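Local coordinates for protein tumour necrosis factor receptor (Ectromelia virus, PDB 3ON9) that probably blunts host immune defence by binding tumour necrosis factor and chemokines, the chain here being its chemokine-binding SECRET domain, at residues 5-13 with 74-85. Numbering follows the deposited sequence.
Sequences SFNSIDVEI and HQDLTTQCKINL
With chi1 at 64°, Phe6 CG falls between the backbone N and the carbonyl carbon, which brings the ring alongside Gln75. There CG, anti to the backbone N, and the bend at chi2 place Gln75 CG 3.6 Å and OE1 3.5 Å from Phe6 CZ. Gln75 CB sits over the face toward the rim, 3.7 Å from the Phe6 ring centroid in a CH-pi contact, while Cys81 CB meets CZ at the edge. The backbones are joined here too: Gln75 N donates to Phe6 O at 2.8 Å, almost straight (171°). Ser5 OG adds a side-chain-to-backbone bond to a lone pair of Gln75 O. One residue back, His74 ND1 donates to Ser5 O at 2.6 Å, with the acceptor in the imidazole plane; Asn7, whose OD1 accepts from Thr132 N, stacks on that ring, planes 23° apart. Gln75 OE1 accepts from Thr48 N, and NE2 donates to Asp46 O, Asp76 O and Thr79 O; together these fix the amide's rotation. Beyond this end strands 8-13 and 82-85 lie in opposite sheets of the SECRET beta-sandwich, nearly parallel, their axes 10.3 Å apart at the closest, and only side chains bridge the core. Ile9 CD1 reaches Cys81 SG, disulfide-bonded to Cys47, at 3.9 Å, and Ile83 CD1 at 4.2 Å. Farther along the strands, Leu85 CD2 meets Val11 CG1 and Ile13 CG1 tip to tip, with Ile40 and Val125 touching the same leucine.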
loop_
_atom_site.group_PDB
_atom_site.type_symbol
_atom_site.label_atom_id
_atom_site.label_comp_id
_atom_site.label_asym_id
_atom_site.label_seq_id
_atom_site.Cartn_x
_atom_site.Cartn_y
_atom_site.Cartn_z
ATOM N N SER A 5 -17.117 12.203 -2.349
ATOM C CA SER A 5 -16.259 11.277 -1.617
ATOM C C SER A 5 -15.256 10.624 -2.559
ATOM O O SER A 5 -15.469 10.568 -3.768
ATOM C CB SER A 5 -17.103 10.215 -0.898
ATOM O OG SER A 5 -17.810 9.385 -1.813
ATOM N N PHE A 6 -14.156 10.124 -2.010
ATOM C CA PHE A 6 -13.168 9.452 -2.853
ATOM C C PHE A 6 -13.774 8.251 -3.577
ATOM O O PHE A 6 -14.669 7.588 -3.047
ATOM C CB PHE A 6 -11.915 9.061 -2.053
ATOM C CG PHE A 6 -12.157 8.036 -0.960
ATOM C CD1 PHE A 6 -12.124 6.677 -1.242
ATOM C CD2 PHE A 6 -12.367 8.439 0.352
ATOM C CE1 PHE A 6 -12.327 5.727 -0.236
ATOM C CE2 PHE A 6 -12.570 7.500 1.355
ATOM C CZ PHE A 6 -12.539 6.141 1.060
ATOM N N ASN A 7 -13.315 8.005 -4.799
ATOM C CA ASN A 7 -13.710 6.813 -5.545
ATOM C C ASN A 7 -12.503 5.972 -5.934
ATOM O O ASN A 7 -12.626 5.024 -6.698
ATOM C CB ASN A 7 -14.541 7.163 -6.795
ATOM C CG ASN A 7 -13.859 8.173 -7.699
ATOM O OD1 ASN A 7 -12.768 8.636 -7.408
ATOM N ND2 ASN A 7 -14.506 8.516 -8.806
ATOM N N SER A 8 -11.337 6.339 -5.403
ATOM C CA SER A 8 -10.090 5.682 -5.776
ATOM C C SER A 8 -9.194 5.532 -4.556
ATOM O O SER A 8 -9.016 6.488 -3.809
ATOM C CB SER A 8 -9.354 6.536 -6.814
ATOM O OG SER A 8 -8.066 6.011 -7.095
ATOM N N ILE A 9 -8.638 4.337 -4.354
ATOM C CA ILE A 9 -7.632 4.130 -3.314
ATOM C C ILE A 9 -6.404 3.505 -3.952
ATOM O O ILE A 9 -6.508 2.533 -4.707
ATOM C CB ILE A 9 -8.103 3.204 -2.158
ATOM C CG1 ILE A 9 -9.495 3.587 -1.665
ATOM C CG2 ILE A 9 -7.122 3.284 -0.985
ATOM C CD1 ILE A 9 -10.034 2.655 -0.572
ATOM N N ASP A 10 -5.249 4.080 -3.629
ATOM C CA ASP A 10 -3.959 3.657 -4.136
ATOM C C ASP A 10 -3.111 3.366 -2.909
ATOM O O ASP A 10 -3.047 4.178 -1.989
ATOM C CB ASP A 10 -3.363 4.795 -4.983
ATOM C CG ASP A 10 -1.854 4.711 -5.123
ATOM O OD1 ASP A 10 -1.387 4.016 -6.044
ATOM O OD2 ASP A 10 -1.149 5.366 -4.320
ATOM N N VAL A 11 -2.518 2.178 -2.863
ATOM C CA VAL A 11 -1.608 1.819 -1.792
ATOM C C VAL A 11 -0.275 1.467 -2.432
ATOM O O VAL A 11 -0.224 0.638 -3.332
ATOM C CB VAL A 11 -2.151 0.620 -0.972
ATOM C CG1 VAL A 11 -1.149 0.224 0.108
ATOM C CG2 VAL A 11 -3.495 0.970 -0.349
ATOM N N GLU A 12 0.795 2.129 -1.991
ATOM C CA GLU A 12 2.133 1.885 -2.513
ATOM C C GLU A 12 3.054 1.508 -1.381
ATOM O O GLU A 12 3.020 2.127 -0.318
ATOM C CB GLU A 12 2.703 3.140 -3.174
ATOM C CG GLU A 12 1.884 3.679 -4.316
ATOM C CD GLU A 12 2.212 5.134 -4.608
ATOM O OE1 GLU A 12 3.381 5.435 -4.948
ATOM O OE2 GLU A 12 1.299 5.977 -4.486
ATOM N N ILE A 13 3.890 0.505 -1.622
ATOM C CA ILE A 13 4.889 0.092 -0.652
ATOM C C ILE A 13 6.246 -0.019 -1.345
ATOM O O ILE A 13 6.433 -0.854 -2.236
ATOM C CB ILE A 13 4.517 -1.275 0.007
ATOM C CG1 ILE A 13 3.063 -1.285 0.517
ATOM C CG2 ILE A 13 5.469 -1.588 1.152
ATOM C CD1 ILE A 13 2.028 -1.841 -0.484
ATOM N N HIS A 74 -17.952 5.635 -5.804
ATOM C CA HIS A 74 -17.579 6.502 -4.693
ATOM C C HIS A 74 -17.823 5.849 -3.341
ATOM O O HIS A 74 -18.780 5.072 -3.171
ATOM C CB HIS A 74 -18.329 7.841 -4.755
ATOM C CG HIS A 74 -17.915 8.715 -5.896
ATOM N ND1 HIS A 74 -16.977 9.715 -5.765
ATOM C CD2 HIS A 74 -18.313 8.734 -7.190
ATOM C CE1 HIS A 74 -16.806 10.309 -6.935
ATOM N NE2 HIS A 74 -17.608 9.735 -7.813
ATOM N N GLN A 75 -16.968 6.185 -2.376
ATOM C CA GLN A 75 -17.123 5.725 -1.001
ATOM C C GLN A 75 -18.496 6.098 -0.425
ATOM O O GLN A 75 -18.956 7.246 -0.541
ATOM C CB GLN A 75 -16.008 6.321 -0.126
ATOM C CG GLN A 75 -16.128 6.000 1.366
ATOM C CD GLN A 75 -15.926 4.521 1.684
ATOM O OE1 GLN A 75 -15.145 3.824 1.028
ATOM N NE2 GLN A 75 -16.623 4.044 2.708
ATOM N N ASP A 76 -19.134 5.118 0.203
ATOM C CA ASP A 76 -20.384 5.306 0.939
ATOM C C ASP A 76 -20.101 6.191 2.147
ATOM O O ASP A 76 -19.324 5.817 3.011
ATOM C CB ASP A 76 -20.872 3.921 1.394
ATOM C CG ASP A 76 -22.264 3.944 1.986
ATOM O OD1 ASP A 76 -22.728 5.036 2.368
ATOM O OD2 ASP A 76 -22.881 2.857 2.073
ATOM N N LEU A 77 -20.711 7.369 2.222
ATOM C CA LEU A 77 -20.392 8.256 3.338
ATOM C C LEU A 77 -20.967 7.760 4.665
ATOM O O LEU A 77 -20.666 8.316 5.719
ATOM C CB LEU A 77 -20.798 9.704 3.047
ATOM C CG LEU A 77 -19.931 10.369 1.972
ATOM C CD1 LEU A 77 -20.451 11.751 1.605
ATOM C CD2 LEU A 77 -18.469 10.439 2.420
ATOM N N THR A 78 -21.781 6.712 4.615
ATOM C CA THR A 78 -22.339 6.136 5.839
ATOM C C THR A 78 -21.498 4.978 6.396
ATOM O O THR A 78 -21.821 4.432 7.444
ATOM C CB THR A 78 -23.818 5.677 5.657
ATOM O OG1 THR A 78 -23.864 4.480 4.874
ATOM C CG2 THR A 78 -24.634 6.762 4.962
ATOM N N THR A 79 -20.425 4.608 5.698
ATOM C CA THR A 79 -19.484 3.614 6.224
ATOM C C THR A 79 -18.080 4.213 6.281
ATOM O O THR A 79 -17.741 5.102 5.495
ATOM C CB THR A 79 -19.486 2.278 5.417
ATOM O OG1 THR A 79 -18.812 2.449 4.162
ATOM C CG2 THR A 79 -20.900 1.813 5.163
ATOM N N GLN A 80 -17.276 3.734 7.223
ATOM C CA GLN A 80 -15.968 4.327 7.483
ATOM C C GLN A 80 -14.847 3.421 6.979
ATOM O O GLN A 80 -14.585 2.374 7.554
ATOM C CB GLN A 80 -15.794 4.610 8.978
ATOM C CG GLN A 80 -16.821 5.575 9.577
ATOM C CD GLN A 80 -16.817 6.952 8.915
ATOM O OE1 GLN A 80 -15.771 7.593 8.781
ATOM N NE2 GLN A 80 -17.996 7.411 8.505
ATOM N N CYS A 81 -14.206 3.824 5.888
ATOM C CA CYS A 81 -13.162 3.022 5.258
ATOM C C CYS A 81 -11.969 2.845 6.200
ATOM O O CYS A 81 -11.464 3.816 6.766
ATOM C CB CYS A 81 -12.724 3.701 3.961
ATOM S SG CYS A 81 -11.318 2.928 3.110
ATOM N N LYS A 82 -11.553 1.597 6.399
ATOM C CA LYS A 82 -10.411 1.286 7.254
ATOM C C LYS A 82 -9.375 0.509 6.442
ATOM O O LYS A 82 -9.621 -0.628 6.038
ATOM C CB LYS A 82 -10.877 0.474 8.478
ATOM C CG LYS A 82 -11.889 1.215 9.362
ATOM C CD LYS A 82 -12.600 0.278 10.356
ATOM C CE LYS A 82 -13.832 -0.366 9.739
ATOM N NZ LYS A 82 -14.967 0.599 9.606
ATOM N N ILE A 83 -8.223 1.130 6.185
ATOM C CA ILE A 83 -7.138 0.473 5.463
ATOM C C ILE A 83 -6.088 0.005 6.460
ATOM O O ILE A 83 -5.507 0.821 7.179
ATOM C CB ILE A 83 -6.479 1.424 4.449
ATOM C CG1 ILE A 83 -7.465 1.793 3.334
ATOM C CG2 ILE A 83 -5.218 0.804 3.865
ATOM C CD1 ILE A 83 -7.801 0.643 2.379
ATOM N N ASN A 84 -5.861 -1.302 6.533
ATOM C CA ASN A 84 -4.780 -1.841 7.356
ATOM C C ASN A 84 -3.757 -2.502 6.465
ATOM O O ASN A 84 -4.100 -3.202 5.515
ATOM C CB ASN A 84 -5.286 -2.866 8.380
ATOM C CG ASN A 84 -6.200 -2.254 9.427
ATOM O OD1 ASN A 84 -6.062 -1.074 9.786
ATOM N ND2 ASN A 84 -7.130 -3.060 9.938
ATOM N N LEU A 85 -2.491 -2.300 6.783
ATOM C CA LEU A 85 -1.418 -2.828 5.970
ATOM C C LEU A 85 -0.343 -3.350 6.896
ATOM O O LEU A 85 0.053 -2.663 7.828
ATOM C CB LEU A 85 -0.834 -1.690 5.132
ATOM C CG LEU A 85 0.083 -2.051 3.982
ATOM C CD1 LEU A 85 -0.695 -2.833 2.904
ATOM C CD2 LEU A 85 0.693 -0.780 3.396
#